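Local coordinates for protein ADP-dependent L-serine kinase SerK (Thermococcus kodakarensis KOD1, PDB 5X0J) that phosphorylates free L-serine with ADP as phosphate donor, giving O-phospho-L-serine and AMP in the magnesium-dependent first step from serine to cysteine, at residues Lys27-Glu36 / Val212-Thr223; Glu135-Leu143 / Ile151-Ser162. The protein carries 1 engineered substitution. All blocks are in the same frame, centred on the assembly; numbering follows the deposited sequence.

Contact 1. Residues Lys27-Glu36 / Val212-Thr223; sequences KPHQQLVQKE and VKRGEVYSPKTT. Engineered in segment 27-36: Gln30 (natural residue Glu). With SEP (phosphoserine), chain C; AMP (adenosine monophosphate), chain B.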
loop_
_atom_site.group_PDB
_atom_site.type_symbol
_atom_site.label_atom_id
_atom_site.label_comp_id
_atom_site.label_asym_id
_atom_site.label_seq_id
_atom_site.Cartn_x
_atom_site.Cartn_y
_atom_site.Cartn_z
ATOM N N LYS A 27 2.542 -15.083 2.128
ATOM C CA LYS A 27 1.139 -14.879 2.433
ATOM C C LYS A 27 0.804 -13.386 2.376
ATOM O O LYS A 27 1.322 -12.618 3.186
ATOM C CB LYS A 27 0.860 -15.444 3.820
ATOM C CG LYS A 27 -0.605 -15.576 4.155
ATOM C CD LYS A 27 -0.781 -16.415 5.407
ATOM C CE LYS A 27 -2.242 -16.712 5.683
ATOM N NZ LYS A 27 -2.383 -17.651 6.831
ATOM N N PRO A 28 -0.061 -12.968 1.424
ATOM C CA PRO A 28 -0.432 -11.546 1.363
ATOM C C PRO A 28 -1.320 -11.151 2.545
ATOM O O PRO A 28 -2.039 -11.982 3.094
ATOM C CB PRO A 28 -1.206 -11.452 0.056
ATOM C CG PRO A 28 -1.856 -12.779 -0.053
ATOM C CD PRO A 28 -0.864 -13.764 0.472
ATOM N N HIS A 29 -1.197 -9.907 2.988
ATOM C CA HIS A 29 -2.135 -9.312 3.925
ATOM C C HIS A 29 -2.972 -8.152 3.408
ATOM O O HIS A 29 -3.762 -7.590 4.164
ATOM C CB HIS A 29 -1.410 -8.923 5.221
ATOM C CG HIS A 29 -0.512 -7.721 5.114
ATOM N ND1 HIS A 29 0.839 -7.818 4.854
ATOM C CD2 HIS A 29 -0.761 -6.400 5.283
ATOM C CE1 HIS A 29 1.381 -6.612 4.870
ATOM N NE2 HIS A 29 0.429 -5.734 5.116
ATOM N N GLN A 30 -2.843 -7.808 2.133
ATOM C CA GLN A 30 -3.650 -6.717 1.570
ATOM C C GLN A 30 -3.808 -6.846 0.059
ATOM O O GLN A 30 -3.109 -7.624 -0.596
ATOM C CB GLN A 30 -3.155 -5.321 2.027
ATOM C CG GLN A 30 -1.691 -5.006 1.821
ATOM C CD GLN A 30 -1.193 -3.808 2.615
ATOM O OE1 GLN A 30 -1.694 -3.496 3.709
ATOM N NE2 GLN A 30 -0.164 -3.155 2.088
ATOM N N GLN A 31 -4.784 -6.114 -0.465
ATOM C CA GLN A 31 -5.122 -6.086 -1.887
ATOM C C GLN A 31 -4.137 -5.253 -2.725
ATOM O O GLN A 31 -3.246 -4.580 -2.191
ATOM C CB GLN A 31 -6.530 -5.520 -2.059
ATOM C CG GLN A 31 -7.631 -6.395 -1.469
ATOM C CD GLN A 31 -8.978 -5.719 -1.445
ATOM O OE1 GLN A 31 -9.092 -4.528 -1.174
ATOM N NE2 GLN A 31 -10.020 -6.479 -1.727
ATOM N N LEU A 32 -4.307 -5.331 -4.044
ATOM C CA LEU A 32 -3.432 -4.694 -5.033
ATOM C C LEU A 32 -4.066 -3.465 -5.669
ATOM O O LEU A 32 -5.278 -3.339 -5.689
ATOM C CB LEU A 32 -3.082 -5.692 -6.143
ATOM C CG LEU A 32 -2.538 -7.051 -5.705
ATOM C CD1 LEU A 32 -2.136 -7.876 -6.915
ATOM C CD2 LEU A 32 -1.349 -6.873 -4.763
ATOM N N VAL A 33 -3.214 -2.554 -6.136
ATOM C CA VAL A 33 -3.531 -1.420 -7.000
ATOM C C VAL A 33 -3.047 -1.798 -8.399
ATOM O O VAL A 33 -1.858 -2.135 -8.589
ATOM C CB VAL A 33 -2.781 -0.152 -6.522
ATOM C CG1 VAL A 33 -3.138 1.054 -7.393
ATOM C CG2 VAL A 33 -3.078 0.107 -5.041
ATOM N N GLN A 34 -3.949 -1.747 -9.380
ATOM C CA GLN A 34 -3.627 -2.217 -10.725
ATOM C C GLN A 34 -2.428 -1.512 -11.343
ATOM O O GLN A 34 -1.558 -2.166 -11.913
ATOM C CB GLN A 34 -4.826 -2.109 -11.666
ATOM C CG GLN A 34 -4.496 -2.557 -13.085
ATOM C CD GLN A 34 -5.721 -2.870 -13.904
ATOM O OE1 GLN A 34 -6.665 -3.461 -13.404
ATOM N NE2 GLN A 34 -5.693 -2.503 -15.181
ATOM N N LYS A 35 -2.372 -0.188 -11.237
ATOM C CA LYS A 35 -1.244 0.553 -11.827
ATOM C C LYS A 35 0.101 0.228 -11.184
ATOM O O LYS A 35 1.137 0.326 -11.836
ATOM C CB LYS A 35 -1.470 2.056 -11.741
ATOM C CG LYS A 35 -2.608 2.568 -12.598
ATOM C CD LYS A 35 -2.308 2.615 -14.073
ATOM C CE LYS A 35 -3.251 3.600 -14.751
ATOM N NZ LYS A 35 -3.175 3.501 -16.227
ATOM N N GLU A 36 0.094 -0.133 -9.903
ATOM C CA GLU A 36 1.318 -0.548 -9.198
ATOM C C GLU A 36 1.791 -1.910 -9.723
ATOM O O GLU A 36 2.979 -2.108 -9.989
ATOM C CB GLU A 36 1.045 -0.594 -7.693
ATOM C CG GLU A 36 2.229 -0.898 -6.773
ATOM C CD GLU A 36 3.122 0.284 -6.467
ATOM O OE1 GLU A 36 3.484 0.445 -5.277
ATOM O OE2 GLU A 36 3.428 1.047 -7.398
ATOM N N VAL A 212 -4.051 -11.750 9.131
ATOM C CA VAL A 212 -3.403 -12.760 8.290
ATOM C C VAL A 212 -3.736 -14.180 8.752
ATOM O O VAL A 212 -3.989 -15.047 7.917
ATOM C CB VAL A 212 -1.874 -12.557 8.274
ATOM C CG1 VAL A 212 -1.152 -13.731 7.622
ATOM C CG2 VAL A 212 -1.537 -11.263 7.560
ATOM N N LYS A 213 -3.744 -14.398 10.067
ATOM C CA LYS A 213 -4.083 -15.711 10.640
ATOM C C LYS A 213 -5.542 -16.108 10.379
ATOM O O LYS A 213 -5.840 -17.298 10.253
ATOM C CB LYS A 213 -3.807 -15.737 12.152
ATOM C CG LYS A 213 -2.342 -15.608 12.561
ATOM C CD LYS A 213 -1.456 -16.756 12.117
ATOM C CE LYS A 213 -1.759 -18.046 12.859
ATOM N NZ LYS A 213 -1.084 -19.180 12.184
ATOM N N ARG A 214 -6.447 -15.130 10.303
ATOM C CA ARG A 214 -7.849 -15.383 9.931
ATOM C C ARG A 214 -8.078 -15.569 8.418
ATOM O O ARG A 214 -9.205 -15.838 7.996
ATOM C CB ARG A 214 -8.757 -14.260 10.451
ATOM C CG ARG A 214 -8.771 -14.116 11.966
ATOM N N GLY A 215 -7.026 -15.425 7.609
ATOM C CA GLY A 215 -7.115 -15.553 6.156
ATOM C C GLY A 215 -7.772 -14.369 5.460
ATOM O O GLY A 215 -8.261 -14.505 4.338
ATOM N N GLU A 216 -7.790 -13.212 6.126
ATOM C CA GLU A 216 -8.376 -11.991 5.578
ATOM C C GLU A 216 -7.272 -11.107 5.001
ATOM O O GLU A 216 -6.082 -11.328 5.249
ATOM C CB GLU A 216 -9.127 -11.236 6.676
ATOM N N VAL A 217 -7.683 -10.114 4.217
ATOM C CA VAL A 217 -6.767 -9.098 3.682
ATOM C C VAL A 217 -7.356 -7.703 3.892
ATOM O O VAL A 217 -8.582 -7.521 3.952
ATOM C CB VAL A 217 -6.444 -9.298 2.180
ATOM C CG1 VAL A 217 -5.655 -10.584 1.969
ATOM C CG2 VAL A 217 -7.704 -9.300 1.325
ATOM N N TYR A 218 -6.466 -6.730 4.036
ATOM C CA TYR A 218 -6.841 -5.318 4.099
ATOM C C TYR A 218 -7.013 -4.743 2.686
ATOM O O TYR A 218 -6.638 -5.365 1.687
ATOM C CB TYR A 218 -5.730 -4.504 4.753
ATOM C CG TYR A 218 -5.498 -4.668 6.226
ATOM C CD1 TYR A 218 -6.389 -4.150 7.154
ATOM C CD2 TYR A 218 -4.338 -5.258 6.699
ATOM C CE1 TYR A 218 -6.149 -4.252 8.520
ATOM C CE2 TYR A 218 -4.083 -5.360 8.054
ATOM C CZ TYR A 218 -4.989 -4.857 8.963
ATOM O OH TYR A 218 -4.714 -4.962 10.306
ATOM N N SER A 219 -7.542 -3.527 2.609
ATOM C CA SER A 219 -7.525 -2.777 1.360
ATOM C C SER A 219 -6.060 -2.433 0.995
ATOM O O SER A 219 -5.167 -2.524 1.849
ATOM C CB SER A 219 -8.399 -1.517 1.484
ATOM O OG SER A 219 -7.778 -0.528 2.282
ATOM N N PRO A 220 -5.810 -2.053 -0.271
ATOM C CA PRO A 220 -4.420 -1.830 -0.685
ATOM C C PRO A 220 -3.691 -0.792 0.157
ATOM O O PRO A 220 -4.283 0.207 0.604
ATOM C CB PRO A 220 -4.549 -1.378 -2.143
ATOM C CG PRO A 220 -5.863 -1.898 -2.591
ATOM C CD PRO A 220 -6.742 -1.812 -1.382
ATOM N N LYS A 221 -2.399 -1.042 0.371
ATOM C CA LYS A 221 -1.479 -0.080 0.982
ATOM C C LYS A 221 -1.861 0.308 2.414
ATOM O O LYS A 221 -1.504 1.373 2.904
ATOM C CB LYS A 221 -1.342 1.161 0.087
ATOM C CG LYS A 221 -0.909 0.873 -1.345
ATOM C CD LYS A 221 0.491 0.288 -1.403
ATOM C CE LYS A 221 0.981 0.242 -2.829
ATOM N NZ LYS A 221 2.380 -0.279 -2.915
ATOM N N THR A 222 -2.593 -0.565 3.096
ATOM C CA THR A 222 -2.979 -0.311 4.475
ATOM C C THR A 222 -1.763 -0.196 5.390
ATOM O O THR A 222 -1.691 0.726 6.203
ATOM C CB THR A 222 -3.971 -1.384 4.959
ATOM O OG1 THR A 222 -5.204 -1.214 4.253
ATOM C CG2 THR A 222 -4.211 -1.306 6.464
ATOM N N THR A 223 -0.805 -1.106 5.250
ATOM C CA THR A 223 0.401 -1.066 6.064
ATOM C C THR A 223 1.537 -0.326 5.359
ATOM O O THR A 223 1.762 -0.501 4.166
ATOM C CB THR A 223 0.907 -2.472 6.389
ATOM O OG1 THR A 223 1.187 -3.165 5.171
ATOM C CG2 THR A 223 -0.117 -3.259 7.179
HETATM N N SEP C . 2.967 -3.386 2.951
HETATM C CA SEP C . 3.674 -2.327 2.167
HETATM C CB SEP C . 2.647 -1.541 1.350
HETATM O OG SEP C . 1.947 -2.441 0.493
HETATM C C SEP C . 4.489 -1.452 3.083
HETATM O O SEP C . 4.874 -0.332 2.693
HETATM O OXT SEP C . 4.787 -1.833 4.230
HETATM P P SEP C . 2.686 -3.134 -0.774
HETATM O O1P SEP C . 3.770 -2.153 -1.193
HETATM O O2P SEP C . 1.561 -3.262 -1.751
HETATM O O3P SEP C . 3.197 -4.455 -0.258
HETATM P P AMP B . 5.236 -3.837 -3.854
HETATM O O1P AMP B . 5.948 -4.974 -4.569
HETATM O O2P AMP B . 3.808 -4.181 -3.482
HETATM O O3P AMP B . 6.064 -3.287 -2.723
HETATM O "O5'" AMP B . 5.077 -2.652 -4.929
HETATM C "C5'" AMP B . 5.870 -2.569 -6.110
HETATM C "C4'" AMP B . 7.331 -2.375 -5.747
HETATM O "O4'" AMP B . 8.136 -2.776 -6.837
HETATM C "C3'" AMP B . 7.796 -0.926 -5.480
HETATM O "O3'" AMP B . 8.491 -0.890 -4.236
HETATM C "C2'" AMP B . 8.766 -0.548 -6.599
HETATM O "O2'" AMP B . 9.811 0.328 -6.183
HETATM C "C1'" AMP B . 9.250 -1.932 -6.927
HETATM N N9 AMP B . 9.897 -2.134 -8.238
HETATM C C8 AMP B . 9.707 -1.461 -9.388
HETATM N N7 AMP B . 10.472 -1.973 -10.383
HETATM C C5 AMP B . 11.152 -2.996 -9.853
HETATM C C6 AMP B . 12.145 -3.967 -10.343
HETATM N N6 AMP B . 12.546 -3.929 -11.633
HETATM N N1 AMP B . 12.614 -4.876 -9.456
HETATM C C2 AMP B . 12.217 -4.926 -8.164
HETATM N N3 AMP B . 11.324 -4.064 -7.653
HETATM C C4 AMP B . 10.777 -3.105 -8.439
HETATM O O HOH W 1 -1.047 -3.012 -1.092
#

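Contact 2. Residues Glu135-Leu143 / Ile151-Ser162; sequences ERGEIAFAL and IPGGLEEQKKVS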
loop_
_atom_site.group_PDB
_atom_site.type_symbol
_atom_site.label_atom_id
_atom_site.label_comp_id
_atom_site.label_asym_id
_atom_site.label_seq_id
_atom_site.Cartn_x
_atom_site.Cartn_y
_atom_site.Cartn_z
ATOM N N GLU A 135 -8.619 9.582 12.029
ATOM C CA GLU A 135 -7.413 9.303 12.817
ATOM C C GLU A 135 -7.713 8.452 14.052
ATOM O O GLU A 135 -6.868 7.653 14.470
ATOM C CB GLU A 135 -6.679 10.593 13.213
ATOM C CG GLU A 135 -6.074 11.364 12.042
ATOM C CD GLU A 135 -4.818 10.753 11.445
ATOM O OE1 GLU A 135 -4.502 9.581 11.714
ATOM O OE2 GLU A 135 -4.161 11.451 10.658
ATOM N N ARG A 136 -8.913 8.603 14.613
ATOM C CA ARG A 136 -9.364 7.774 15.746
ATOM C C ARG A 136 -9.941 6.408 15.348
ATOM O O ARG A 136 -10.296 5.610 16.224
ATOM C CB ARG A 136 -10.386 8.535 16.600
ATOM C CG ARG A 136 -9.806 9.753 17.304
ATOM C CD ARG A 136 -10.742 10.292 18.381
ATOM N NE ARG A 136 -12.055 10.659 17.836
ATOM C CZ ARG A 136 -12.390 11.849 17.324
ATOM N NH1 ARG A 136 -11.545 12.883 17.304
ATOM N NH2 ARG A 136 -13.622 12.011 16.846
ATOM N N GLY A 137 -10.037 6.136 14.046
ATOM C CA GLY A 137 -10.541 4.858 13.552
ATOM C C GLY A 137 -12.051 4.717 13.593
ATOM O O GLY A 137 -12.575 3.616 13.505
ATOM N N GLU A 138 -12.759 5.837 13.685
ATOM C CA GLU A 138 -14.215 5.832 13.852
ATOM C C GLU A 138 -14.968 5.722 12.538
ATOM O O GLU A 138 -16.150 5.373 12.532
ATOM C CB GLU A 138 -14.650 7.101 14.584
ATOM C CG GLU A 138 -14.189 7.118 16.033
ATOM C CD GLU A 138 -14.269 8.480 16.688
ATOM O OE1 GLU A 138 -14.706 9.455 16.046
ATOM O OE2 GLU A 138 -13.875 8.581 17.868
ATOM N N ILE A 139 -14.306 6.069 11.439
ATOM C CA ILE A 139 -14.857 5.996 10.092
ATOM C C ILE A 139 -13.832 5.321 9.178
ATOM O O ILE A 139 -12.669 5.170 9.564
ATOM C CB ILE A 139 -15.224 7.404 9.563
ATOM C CG1 ILE A 139 -14.011 8.343 9.521
ATOM C CG2 ILE A 139 -16.314 8.026 10.432
ATOM C CD1 ILE A 139 -14.323 9.692 8.904
ATOM N N ALA A 140 -14.267 4.931 7.982
ATOM C CA ALA A 140 -13.399 4.201 7.047
ATOM C C ALA A 140 -12.300 5.119 6.506
ATOM O O ALA A 140 -11.121 4.764 6.505
ATOM C CB ALA A 140 -14.227 3.636 5.906
ATOM N N PHE A 141 -12.696 6.299 6.046
ATOM C CA PHE A 141 -11.767 7.300 5.544
ATOM C C PHE A 141 -12.365 8.687 5.736
ATOM O O PHE A 141 -13.589 8.848 5.673
ATOM C CB PHE A 141 -11.552 7.160 4.027
ATOM C CG PHE A 141 -10.575 6.095 3.587
ATOM C CD1 PHE A 141 -9.203 6.219 3.817
ATOM C CD2 PHE A 141 -11.021 5.014 2.836
ATOM C CE1 PHE A 141 -8.311 5.261 3.340
ATOM C CE2 PHE A 141 -10.135 4.051 2.383
ATOM C CZ PHE A 141 -8.784 4.177 2.623
ATOM N N ALA A 142 -11.502 9.678 5.929
ATOM C CA ALA A 142 -11.850 11.087 5.722
ATOM C C ALA A 142 -11.335 11.490 4.352
ATOM O O ALA A 142 -10.167 11.260 4.048
ATOM C CB ALA A 142 -11.238 11.971 6.796
ATOM N N LEU A 143 -12.204 12.076 3.540
ATOM C CA LEU A 143 -11.838 12.606 2.227
ATOM C C LEU A 143 -11.665 14.102 2.385
ATOM O O LEU A 143 -12.655 14.815 2.599
ATOM C CB LEU A 143 -12.941 12.273 1.221
ATOM C CG LEU A 143 -12.879 12.919 -0.158
ATOM C CD1 LEU A 143 -11.562 12.592 -0.838
ATOM C CD2 LEU A 143 -14.049 12.435 -0.991
ATOM N N ILE A 151 -16.426 9.258 5.298
ATOM C CA ILE A 151 -16.940 8.023 4.701
ATOM C C ILE A 151 -17.073 7.020 5.849
ATOM O O ILE A 151 -16.087 6.443 6.284
ATOM C CB ILE A 151 -16.012 7.501 3.585
ATOM C CG1 ILE A 151 -15.925 8.556 2.475
ATOM C CG2 ILE A 151 -16.531 6.165 3.053
ATOM C CD1 ILE A 151 -14.833 8.327 1.451
ATOM N N PRO A 152 -18.303 6.848 6.388
ATOM C CA PRO A 152 -18.519 5.946 7.514
ATOM C C PRO A 152 -18.143 4.511 7.182
ATOM O O PRO A 152 -18.149 4.116 6.008
ATOM C CB PRO A 152 -20.025 6.051 7.777
ATOM C CG PRO A 152 -20.431 7.332 7.166
ATOM C CD PRO A 152 -19.528 7.582 6.024
ATOM N N GLY A 153 -17.838 3.752 8.223
ATOM C CA GLY A 153 -17.657 2.318 8.111
ATOM C C GLY A 153 -16.308 1.852 8.616
ATOM O O GLY A 153 -15.675 2.486 9.478
ATOM N N GLY A 154 -15.887 0.717 8.077
ATOM C CA GLY A 154 -14.647 0.069 8.486
ATOM C C GLY A 154 -14.004 -0.596 7.298
ATOM O O GLY A 154 -13.971 -0.027 6.212
ATOM N N LEU A 155 -13.501 -1.806 7.510
ATOM C CA LEU A 155 -12.680 -2.481 6.511
ATOM C C LEU A 155 -13.374 -2.644 5.162
ATOM O O LEU A 155 -12.789 -2.362 4.114
ATOM C CB LEU A 155 -12.221 -3.856 7.016
ATOM C CG LEU A 155 -11.345 -4.668 6.036
ATOM C CD1 LEU A 155 -10.169 -3.865 5.491
ATOM C CD2 LEU A 155 -10.861 -5.952 6.694
ATOM N N GLU A 156 -14.623 -3.089 5.189
ATOM C CA GLU A 156 -15.367 -3.314 3.953
ATOM C C GLU A 156 -15.496 -2.023 3.162
ATOM O O GLU A 156 -15.349 -2.015 1.950
ATOM C CB GLU A 156 -16.742 -3.920 4.237
ATOM C CG GLU A 156 -16.699 -5.380 4.666
ATOM N N GLU A 157 -15.732 -0.926 3.869
ATOM C CA GLU A 157 -15.881 0.372 3.230
ATOM C C GLU A 157 -14.545 0.883 2.696
ATOM O O GLU A 157 -14.508 1.465 1.621
ATOM C CB GLU A 157 -16.530 1.383 4.182
ATOM C CG GLU A 157 -18.024 1.143 4.401
ATOM C CD GLU A 157 -18.347 -0.068 5.268
ATOM O OE1 GLU A 157 -19.461 -0.634 5.125
ATOM O OE2 GLU A 157 -17.524 -0.454 6.118
ATOM N N GLN A 158 -13.458 0.626 3.421
ATOM C CA GLN A 158 -12.134 0.957 2.910
ATOM C C GLN A 158 -11.827 0.219 1.604
ATOM O O GLN A 158 -11.237 0.780 0.692
ATOM C CB GLN A 158 -11.057 0.661 3.957
ATOM C CG GLN A 158 -11.130 1.585 5.168
ATOM C CD GLN A 158 -10.190 1.203 6.292
ATOM O OE1 GLN A 158 -9.773 0.046 6.420
ATOM N NE2 GLN A 158 -9.846 2.181 7.118
ATOM N N LYS A 159 -12.248 -1.037 1.512
ATOM C CA LYS A 159 -12.109 -1.784 0.264
ATOM C C LYS A 159 -12.949 -1.204 -0.873
ATOM O O LYS A 159 -12.493 -1.126 -2.008
ATOM C CB LYS A 159 -12.428 -3.259 0.477
ATOM C CG LYS A 159 -11.416 -3.969 1.357
ATOM C CD LYS A 159 -11.775 -5.425 1.566
ATOM C CE LYS A 159 -10.653 -6.155 2.276
ATOM N NZ LYS A 159 -11.037 -7.544 2.652
ATOM N N LYS A 160 -14.180 -0.787 -0.579
ATOM C CA LYS A 160 -15.037 -0.215 -1.621
ATOM C C LYS A 160 -14.454 1.101 -2.132
ATOM O O LYS A 160 -14.432 1.343 -3.337
ATOM C CB LYS A 160 -16.463 -0.014 -1.107
ATOM C CG LYS A 160 -17.192 -1.320 -0.850
ATOM C CD LYS A 160 -18.591 -1.104 -0.295
ATOM C CE LYS A 160 -19.245 -2.428 0.068
ATOM N NZ LYS A 160 -20.571 -2.255 0.713
ATOM N N VAL A 161 -13.969 1.939 -1.217
ATOM C CA VAL A 161 -13.298 3.181 -1.615
ATOM C C VAL A 161 -12.100 2.880 -2.518
ATOM O O VAL A 161 -11.946 3.475 -3.575
ATOM C CB VAL A 161 -12.835 4.011 -0.393
ATOM C CG1 VAL A 161 -11.920 5.159 -0.810
ATOM C CG2 VAL A 161 -14.035 4.559 0.362
ATOM N N SER A 162 -11.264 1.931 -2.095
ATOM C CA SER A 162 -10.034 1.627 -2.803
ATOM C C SER A 162 -10.327 1.079 -4.205
ATOM O O SER A 162 -9.613 1.376 -5.157
ATOM C CB SER A 162 -9.208 0.640 -1.995
ATOM O OG SER A 162 -8.826 1.218 -0.752
HETATM O O HOH W 2 -14.000 1.989 11.672
HETATM O O HOH W 3 -18.319 4.819 10.923
#

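Contact 1. Residues Lys27-Glu36 / Val212-Thr223
Thr223 OG1 is held between His29 and the ligand: His29 NE2 meets it at 2.7 Å, in the plane of the imidazole, and the phosphoserine amino N donates to Thr223 OG1 at 2.9 Å. A small hydroxyl suits this place because it can bond to the ring and to the amino group together. With CG set between the backbone N and the carbonyl carbon (chi1 73°), His29 turns its ring edge to the threonine, while its CB rests on Val212 CG2.

Gln30, engineered from the natural Glu at the inferred active-site position, is fixed by its amide oxygen. Thr223 N donates to Gln30 OE1 at 3.0 Å, in the carbonyl plane and on a lone pair, and Gln30 NE2 is left beside phosphoserine OG, a weak bond of 2.7 Å bent to 118°.

Lys221 NZ donates to phosphoserine O1P at 2.9 Å. The Glu36 chain is bent at chi2, and Lys221 NZ meets Glu36 OE1 at 2.7 Å, on the anti side of the carboxylate and somewhat out of its plane, in a salt bridge; Glu4 is a second carboxylate partner. The two carboxylates help to position the ammonium beside the phosphate.

The backbones are tied by a single bridge, Tyr218 N to His29 O and Gln31 N to Tyr218 O, and Pro220 lays its ring carbons against Val33 CG2 and the Gln31 side chain. Helix 71-80 borders the 27-36 side, where His71 and His72 bond to the backbone N of His29 and Val33, while helix 155-170 touches Gln31 and Pro220, and helix 205-213 packs on Tyr218 and Thr223.

Contact 2. Residues Glu135-Leu143 / Ile151-Ser162
The Phe141 ring packs its CD2-CE2 side against Gln158 and Val161 of helix 155-162, the close-packed half of this contact. Phe141 CE2 lies 3.7 Å from Gln158 CA, and Phe141 CD2 is 3.8 Å from Val161 CG1. Ala140 is small enough for its CB to sit 3.7 Å from Glu157 CB, letting the helix come close.

Gln158 adds the polar tie. Its extended chain carries NE2 to Ala140 O at 2.9 Å, nearly straight at 170°, in the carbonyl plane and on a lone pair. Replacing Gln158 by alanine is likely to leave Ala140 O without its amide donor and to open a gap beside the Ala140 methyl. Ala140 and Phe141 both face Ile151, a classic beta bulge: Ile151 O accepts from Ala140 N and more weakly from Phe141 N, and Ile151 N returns a bond to Phe141 O.

Toward solvent the fit is looser and bridged by water: one water joins Gly137 O to Gly153 O, another Glu138 O to Gly153 N. Gly153 suits its place because at its backbone angles a CB would be jammed against Pro152 O, and it would also strike Glu157 CG. At the N-cap, Gly154 N donates to Glu157 OE2 at 2.8 Å.

The contact thus links strand 141-144, paired with strands 148-151 and 196-199, to the start of helix 155-170; helix 110-119 packs against Leu143, Ile151 and Val161, and helix 130-135 against Ile139 and Ala142.

Contact 1 builds part of the substrate pocket, whereas contact 2 lies within the C-terminal half of the protein, its centre 15 Å from that of contact 1. Along the chain, both segments of contact 2 fall between the two of contact 1. Helix 155-170 joins them directly: Lys159 NZ lies 2.8 Å from Val217 O, to which it is hydrogen-bonded, and Ser162 CB touches Pro220 CD at 3.5 Å. Contact 2 thus backs the type II turn Ser219-Thr222, which carries Lys221. The Ser162 side chain is still about 8 Å from that of Lys221 and about 11 Å from phosphoserine, so contact 2 does not line the pocket.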